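Local coordinates for protein transcriptional regulator KdgR (Pseudomonas aeruginosa, PDB 5Y6I) that probably binds DNA through an N-terminal winged helix-turn-helix domain and regulates transcription as a member of the IclR family, at residues Leu26-Leu38 with Phe64-Leu76. Numbering follows the deposited sequence.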
ATOM      1  N   LEU A  26      -3.820   3.066 -20.557  1.00 66.98           N
ATOM      2  CA  LEU A  26      -4.144   2.443 -19.283  1.00 65.03           C
ATOM      3  C   LEU A  26      -3.952   3.428 -18.145  1.00 68.02           C
ATOM      4  O   LEU A  26      -4.735   3.456 -17.187  1.00 68.23           O
ATOM      5  CB  LEU A  26      -3.283   1.202 -19.088  1.00 69.05           C
ATOM      6  CG  LEU A  26      -3.385   0.379 -17.807  1.00 72.34           C
ATOM      7  CD1 LEU A  26      -4.752  -0.289 -17.665  1.00 75.45           C
ATOM      8  CD2 LEU A  26      -2.273  -0.669 -17.795  1.00 70.36           C
ATOM      9  N   LYS A  27      -2.935   4.275 -18.257  1.00 64.56           N
ATOM     10  CA  LYS A  27      -2.665   5.241 -17.207  1.00 61.00           C
ATOM     11  C   LYS A  27      -3.774   6.278 -17.129  1.00 61.24           C
ATOM     12  O   LYS A  27      -4.111   6.760 -16.041  1.00 70.63           O
ATOM     13  CB  LYS A  27      -1.306   5.910 -17.454  1.00 66.40           C
ATOM     14  CG  LYS A  27      -0.981   7.044 -16.501  1.00 71.94           C
ATOM     15  CD  LYS A  27       0.081   7.982 -17.056  1.00 84.20           C
ATOM     16  CE  LYS A  27       1.454   7.328 -17.072  1.00 89.44           C
ATOM     17  NZ  LYS A  27       2.554   8.301 -17.350  1.00 92.80           N
ATOM     18  N   ALA A  28      -4.348   6.648 -18.258  1.00 55.80           N
ATOM     19  CA  ALA A  28      -5.412   7.641 -18.199  1.00 61.72           C
ATOM     20  C   ALA A  28      -6.763   7.041 -17.848  1.00 67.33           C
ATOM     21  O   ALA A  28      -7.633   7.758 -17.345  1.00 72.06           O
ATOM     22  CB  ALA A  28      -5.533   8.370 -19.523  1.00 56.42           C
ATOM     23  N   LEU A  29      -6.965   5.755 -18.130  1.00 66.42           N
ATOM     24  CA  LEU A  29      -8.163   5.073 -17.667  1.00 65.36           C
ATOM     25  C   LEU A  29      -8.188   5.040 -16.141  1.00 65.35           C
ATOM     26  O   LEU A  29      -9.197   5.395 -15.522  1.00 60.40           O
ATOM     27  CB  LEU A  29      -8.213   3.667 -18.276  1.00 59.98           C
ATOM     28  CG  LEU A  29      -9.439   2.756 -18.198  1.00 68.57           C
ATOM     29  CD1 LEU A  29     -10.555   3.225 -19.119  1.00 70.38           C
ATOM     30  CD2 LEU A  29      -9.059   1.316 -18.537  1.00 68.06           C
ATOM     31  N   ALA A  30      -7.061   4.673 -15.519  1.00 71.05           N
ATOM     32  CA  ALA A  30      -6.958   4.696 -14.059  1.00 67.76           C
ATOM     33  C   ALA A  30      -7.219   6.091 -13.501  1.00 73.23           C
ATOM     34  O   ALA A  30      -7.872   6.249 -12.463  1.00 78.55           O
ATOM     35  CB  ALA A  30      -5.576   4.208 -13.631  1.00 59.73           C
ATOM     36  N   GLU A  31      -6.662   7.084 -14.167  1.00 74.42           N
ATOM     37  CA  GLU A  31      -6.831   8.458 -13.771  1.00 74.36           C
ATOM     38  C   GLU A  31      -8.275   8.880 -13.877  1.00 74.85           C
ATOM     39  O   GLU A  31      -8.705   9.775 -13.189  1.00 69.62           O
ATOM     40  CB  GLU A  31      -5.985   9.364 -14.653  1.00 79.64           C
ATOM     41  CG  GLU A  31      -4.624   9.681 -14.088  1.00 84.28           C
ATOM     42  CD  GLU A  31      -3.817  10.592 -14.977  1.00 95.75           C
ATOM     43  OE1 GLU A  31      -2.838  10.121 -15.565  1.00 98.56           O
ATOM     44  OE2 GLU A  31      -4.145  11.789 -15.074  1.00102.90           O
ATOM     45  N   LEU A  32      -9.045   8.214 -14.718  1.00 80.09           N
ATOM     46  CA  LEU A  32     -10.428   8.591 -14.890  1.00 79.11           C
ATOM     47  C   LEU A  32     -11.377   7.842 -14.005  1.00 80.44           C
ATOM     48  O   LEU A  32     -12.258   7.156 -14.450  1.00 84.41           O
ATOM     49  CB  LEU A  32     -10.852   8.560 -16.354  1.00 77.53           C
ATOM     50  CG  LEU A  32     -10.266   9.692 -17.209  1.00 75.14           C
ATOM     51  CD1 LEU A  32     -10.588   9.523 -18.669  1.00 70.11           C
ATOM     52  CD2 LEU A  32     -10.710  11.063 -16.763  1.00 74.93           C
ATOM     53  N   SER A  33     -11.167   8.014 -12.720  1.00 83.78           N
ATOM     54  CA  SER A  33     -12.006   7.463 -11.704  1.00 90.67           C
ATOM     55  C   SER A  33     -12.298   6.014 -11.981  1.00 85.81           C
ATOM     56  O   SER A  33     -11.405   5.255 -12.288  1.00 82.88           O
ATOM     57  CB  SER A  33     -13.283   8.288 -11.616  1.00 97.82           C
ATOM     58  OG  SER A  33     -13.815   8.228 -10.324  1.00108.78           O
ATOM     59  N   PRO A  34     -13.561   5.652 -11.887  1.00 79.24           N
ATOM     60  CA  PRO A  34     -14.030   4.290 -12.020  1.00 76.30           C
ATOM     61  C   PRO A  34     -14.585   3.936 -13.357  1.00 77.29           C
ATOM     62  O   PRO A  34     -14.520   2.788 -13.744  1.00 80.05           O
ATOM     63  CB  PRO A  34     -15.170   4.300 -11.017  1.00 74.56           C
ATOM     64  CG  PRO A  34     -15.674   5.690 -11.050  1.00 73.97           C
ATOM     65  CD  PRO A  34     -14.491   6.561 -11.294  1.00 78.85           C
ATOM     66  N   ALA A  35     -15.126   4.902 -14.069  1.00 76.07           N
ATOM     67  CA  ALA A  35     -15.712   4.552 -15.357  1.00 78.30           C
ATOM     68  C   ALA A  35     -15.584   5.750 -16.285  1.00 81.62           C
ATOM     69  O   ALA A  35     -15.724   6.890 -15.837  1.00 88.19           O
ATOM     70  CB  ALA A  35     -17.188   4.159 -15.208  1.00 79.71           C
ATOM     71  N   THR A  36     -15.331   5.504 -17.573  1.00 74.94           N
ATOM     72  CA  THR A  36     -15.135   6.620 -18.487  1.00 69.83           C
ATOM     73  C   THR A  36     -15.727   6.310 -19.862  1.00 64.72           C
ATOM     74  O   THR A  36     -15.825   5.151 -20.277  1.00 68.75           O
ATOM     75  CB  THR A  36     -13.625   7.007 -18.579  1.00 62.09           C
ATOM     76  OG1 THR A  36     -13.478   8.174 -19.401  1.00 69.43           O
ATOM     77  CG2 THR A  36     -12.749   5.876 -19.120  1.00 51.16           C
ATOM     78  N   SER A  37     -16.154   7.365 -20.553  1.00 69.34           N
ATOM     79  CA  SER A  37     -16.558   7.260 -21.952  1.00 75.30           C
ATOM     80  C   SER A  37     -15.355   7.490 -22.866  1.00 72.45           C
ATOM     81  O   SER A  37     -14.291   7.916 -22.424  1.00 64.14           O
ATOM     82  CB  SER A  37     -17.666   8.259 -22.286  1.00 69.77           C
ATOM     83  OG  SER A  37     -17.114   9.530 -22.590  1.00 63.18           O
ATOM     84  N   LEU A  38     -15.537   7.204 -24.163  1.00 73.20           N
ATOM     85  CA  LEU A  38     -14.425   7.308 -25.107  1.00 68.20           C
ATOM     86  C   LEU A  38     -13.953   8.750 -25.245  1.00 67.45           C
ATOM     87  O   LEU A  38     -12.755   9.031 -25.133  1.00 68.99           O
ATOM     88  CB  LEU A  38     -14.818   6.742 -26.473  1.00 62.34           C
ATOM     89  CG  LEU A  38     -13.767   7.013 -27.559  1.00 57.20           C
ATOM     90  CD1 LEU A  38     -12.577   6.101 -27.317  1.00 52.91           C
ATOM     91  CD2 LEU A  38     -14.330   6.782 -28.962  1.00 56.43           C
ATOM     92  N   PHE A  64      -6.845  -5.960 -19.219  1.00 67.37           N
ATOM     93  CA  PHE A  64      -6.421  -4.749 -18.538  1.00 70.42           C
ATOM     94  C   PHE A  64      -7.522  -3.704 -18.477  1.00 72.15           C
ATOM     95  O   PHE A  64      -7.408  -2.749 -17.695  1.00 75.10           O
ATOM     96  CB  PHE A  64      -5.153  -4.184 -19.207  1.00 66.63           C
ATOM     97  CG  PHE A  64      -3.868  -4.786 -18.670  1.00 61.36           C
ATOM     98  CD1 PHE A  64      -3.355  -5.941 -19.204  1.00 63.69           C
ATOM     99  CD2 PHE A  64      -3.199  -4.203 -17.615  1.00 62.09           C
ATOM    100  CE1 PHE A  64      -2.197  -6.502 -18.705  1.00 64.60           C
ATOM    101  CE2 PHE A  64      -2.039  -4.764 -17.112  1.00 62.76           C
ATOM    102  CZ  PHE A  64      -1.540  -5.921 -17.666  1.00 61.72           C
ATOM    103  N   ALA A  65      -8.595  -3.887 -19.248  1.00 70.74           N
ATOM    104  CA  ALA A  65      -9.742  -2.992 -19.198  1.00 67.00           C
ATOM    105  C   ALA A  65     -11.013  -3.794 -19.438  1.00 75.77           C
ATOM    106  O   ALA A  65     -10.978  -4.909 -19.969  1.00 88.87           O
ATOM    107  CB  ALA A  65      -9.608  -1.856 -20.212  1.00 56.52           C
ATOM    108  N   VAL A  66     -12.146  -3.217 -19.027  1.00 70.73           N
ATOM    109  CA  VAL A  66     -13.458  -3.810 -19.270  1.00 69.70           C
ATOM    110  C   VAL A  66     -14.422  -2.702 -19.668  1.00 71.11           C
ATOM    111  O   VAL A  66     -14.179  -1.518 -19.436  1.00 74.37           O
ATOM    112  CB  VAL A  66     -14.007  -4.586 -18.041  1.00 70.64           C
ATOM    113  CG1 VAL A  66     -13.275  -5.908 -17.871  1.00 71.59           C
ATOM    114  CG2 VAL A  66     -13.882  -3.746 -16.759  1.00 61.52           C
ATOM    115  N   GLN A  67     -15.529  -3.110 -20.276  1.00 73.53           N
ATOM    116  CA  GLN A  67     -16.607  -2.214 -20.659  1.00 72.54           C
ATOM    117  C   GLN A  67     -17.865  -2.736 -19.974  1.00 77.10           C
ATOM    118  O   GLN A  67     -18.177  -3.925 -20.082  1.00 79.11           O
ATOM    119  CB  GLN A  67     -16.758  -2.165 -22.191  1.00 70.60           C
ATOM    120  CG  GLN A  67     -17.681  -1.062 -22.693  1.00 70.98           C
ATOM    121  CD  GLN A  67     -17.720  -0.927 -24.219  1.00 75.37           C
ATOM    122  OE1 GLN A  67     -18.127   0.112 -24.752  1.00 73.35           O
ATOM    123  NE2 GLN A  67     -17.311  -1.981 -24.925  1.00 80.12           N
ATOM    124  N   ASP A  68     -18.547  -1.874 -19.222  1.00 81.66           N
ATOM    125  CA  ASP A  68     -19.677  -2.327 -18.419  1.00 85.51           C
ATOM    126  C   ASP A  68     -20.853  -2.661 -19.320  1.00 89.36           C
ATOM    127  O   ASP A  68     -21.074  -2.011 -20.343  1.00 96.48           O
ATOM    128  CB  ASP A  68     -20.078  -1.272 -17.387  1.00 87.80           C
ATOM    129  CG  ASP A  68     -21.281  -1.697 -16.547  1.00 99.82           C
ATOM    130  OD1 ASP A  68     -22.423  -1.623 -17.052  1.00106.50           O
ATOM    131  OD2 ASP A  68     -21.087  -2.108 -15.382  1.00101.32           O
ATOM    132  N   ALA A  69     -21.615  -3.682 -18.929  1.00 91.50           N
ATOM    133  CA  ALA A  69     -22.586  -4.276 -19.844  1.00 95.96           C
ATOM    134  C   ALA A  69     -23.803  -3.388 -20.081  1.00 99.86           C
ATOM    135  O   ALA A  69     -24.398  -3.446 -21.167  1.00107.66           O
ATOM    136  CB  ALA A  69     -23.034  -5.642 -19.326  1.00 97.33           C
ATOM    137  N   SER A  70     -24.216  -2.583 -19.096  1.00 97.29           N
ATOM    138  CA  SER A  70     -25.439  -1.800 -19.256  1.00108.79           C
ATOM    139  C   SER A  70     -25.193  -0.320 -19.495  1.00111.30           C
ATOM    140  O   SER A  70     -26.093   0.366 -19.986  1.00116.55           O
ATOM    141  CB  SER A  70     -26.360  -1.962 -18.035  1.00115.90           C
ATOM    142  OG  SER A  70     -26.088  -0.999 -17.030  1.00116.77           O
ATOM    143  N   THR A  71     -24.003   0.181 -19.178  1.00110.02           N
ATOM    144  CA  THR A  71     -23.678   1.587 -19.349  1.00110.05           C
ATOM    145  C   THR A  71     -22.641   1.843 -20.438  1.00105.93           C
ATOM    146  O   THR A  71     -22.497   2.992 -20.875  1.00104.28           O
ATOM    147  CB  THR A  71     -23.163   2.158 -18.020  1.00109.32           C
ATOM    148  OG1 THR A  71     -23.232   3.588 -18.043  1.00118.82           O
ATOM    149  CG2 THR A  71     -21.740   1.730 -17.789  1.00 95.41           C
ATOM    150  N   ASN A  72     -21.926   0.805 -20.882  1.00100.98           N
ATOM    151  CA  ASN A  72     -20.894   0.859 -21.908  1.00 86.61           C
ATOM    152  C   ASN A  72     -19.663   1.626 -21.466  1.00 78.18           C
ATOM    153  O   ASN A  72     -18.802   1.924 -22.297  1.00 73.02           O
ATOM    154  CB  ASN A  72     -21.412   1.468 -23.215  1.00 86.74           C
ATOM    155  CG  ASN A  72     -22.231   0.498 -24.016  1.00 91.68           C
ATOM    156  OD1 ASN A  72     -21.983  -0.707 -23.986  1.00 95.30           O
ATOM    157  ND2 ASN A  72     -23.223   1.010 -24.732  1.00 95.33           N
ATOM    158  N   HIS A  73     -19.547   1.952 -20.184  1.00 79.36           N
ATOM    159  CA  HIS A  73     -18.399   2.715 -19.729  1.00 75.20           C
ATOM    160  C   HIS A  73     -17.175   1.820 -19.646  1.00 66.64           C
ATOM    161  O   HIS A  73     -17.281   0.611 -19.415  1.00 60.83           O
ATOM    162  CB  HIS A  73     -18.676   3.347 -18.366  1.00 81.05           C
ATOM    163  CG  HIS A  73     -19.549   4.561 -18.429  1.00 83.75           C
ATOM    164  ND1 HIS A  73     -20.600   4.766 -17.561  1.00 87.51           N
ATOM    165  CD2 HIS A  73     -19.522   5.638 -19.248  1.00 85.23           C
ATOM    166  CE1 HIS A  73     -21.189   5.914 -17.846  1.00 91.19           C
ATOM    167  NE2 HIS A  73     -20.557   6.460 -18.869  1.00 93.52           N
ATOM    168  N   TYR A  74     -16.004   2.435 -19.840  1.00 61.31           N
ATOM    169  CA  TYR A  74     -14.721   1.746 -19.771  1.00 61.03           C
ATOM    170  C   TYR A  74     -14.123   1.895 -18.387  1.00 63.17           C
ATOM    171  O   TYR A  74     -14.176   2.974 -17.791  1.00 67.12           O
ATOM    172  CB  TYR A  74     -13.738   2.301 -20.810  1.00 56.46           C
ATOM    173  CG  TYR A  74     -14.177   2.058 -22.232  1.00 56.85           C
ATOM    174  CD1 TYR A  74     -14.032   0.799 -22.826  1.00 59.63           C
ATOM    175  CD2 TYR A  74     -14.757   3.072 -22.978  1.00 55.92           C
ATOM    176  CE1 TYR A  74     -14.451   0.571 -24.137  1.00 62.23           C
ATOM    177  CE2 TYR A  74     -15.183   2.853 -24.287  1.00 57.64           C
ATOM    178  CZ  TYR A  74     -15.030   1.611 -24.857  1.00 59.50           C
ATOM    179  OH  TYR A  74     -15.459   1.430 -26.152  1.00 64.05           O
ATOM    180  N   SER A  75     -13.530   0.815 -17.891  1.00 64.34           N
ATOM    181  CA  SER A  75     -12.884   0.844 -16.591  1.00 66.13           C
ATOM    182  C   SER A  75     -11.728  -0.143 -16.594  1.00 70.74           C
ATOM    183  O   SER A  75     -11.490  -0.858 -17.570  1.00 72.52           O
ATOM    184  CB  SER A  75     -13.889   0.520 -15.488  1.00 75.33           C
ATOM    185  OG  SER A  75     -14.667  -0.606 -15.863  1.00 92.59           O
ATOM    186  N   LEU A  76     -11.017  -0.200 -15.475  1.00 73.07           N
ATOM    187  CA  LEU A  76      -9.855  -1.066 -15.401  1.00 65.52           C
ATOM    188  C   LEU A  76     -10.284  -2.506 -15.244  1.00 61.41           C
ATOM    189  O   LEU A  76     -11.244  -2.811 -14.532  1.00 65.37           O
ATOM    190  CB  LEU A  76      -8.953  -0.658 -14.251  1.00 68.07           C
ATOM    191  CG  LEU A  76      -8.403   0.753 -14.406  1.00 72.56           C
ATOM    192  CD1 LEU A  76      -8.022   1.350 -13.052  1.00 70.42           C
ATOM    193  CD2 LEU A  76      -7.221   0.713 -15.340  1.00 71.02           C
TER
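L29, on the last turns of helix 18-31, drives its side chain into the two-stranded wing formed by 65-67 and 74-76. From CB, CG stands anti to the backbone N (chi1 -169°), which carries the branch to the S75 carbonyl; L29 CG lies 4.0 Å from S75 C, and there the two methyls part. CD1 meets CB of Y74 at 3.7 Å, the two side chains lying nearly perpendicular. CD2 packs over the 75-76 peptide, touching CB of A65 on the neighbouring strand and CD2 of L76, which runs antiparallel alongside it. The two methyls of L76 divide between helix residues: CD2 also reaches CD1 of L26 at 3.5 Å, while CD1 rests on CA and CB of A30. The other methyl of L26, CD2, approaches the ring of F64 obliquely.

Beyond the helix, the chain turns back to lay T36 antiparallel to Y74 as a single hydrogen-bonded pair. Y74 N donates almost straight to T36 O (2.8 Å, 173°), whereas the return bond from T36 N to Y74 O is more bent (141°). The same T36 O also lies at the edge of the Y74 ring; the Y74 side chain also packs on L56 and I60 of helix 49-61. CB of A35 packs against CB of H73.

This single bridge, made to strand 74-76 by the extended segment after the helix, corresponds to the short strand that often joins the wing in winged helix domains. Apolar contacts thus seat the wing on the helix, and the two backbone bonds of one residue pair tie strand 74-76 to the segment leading into helix 38-45.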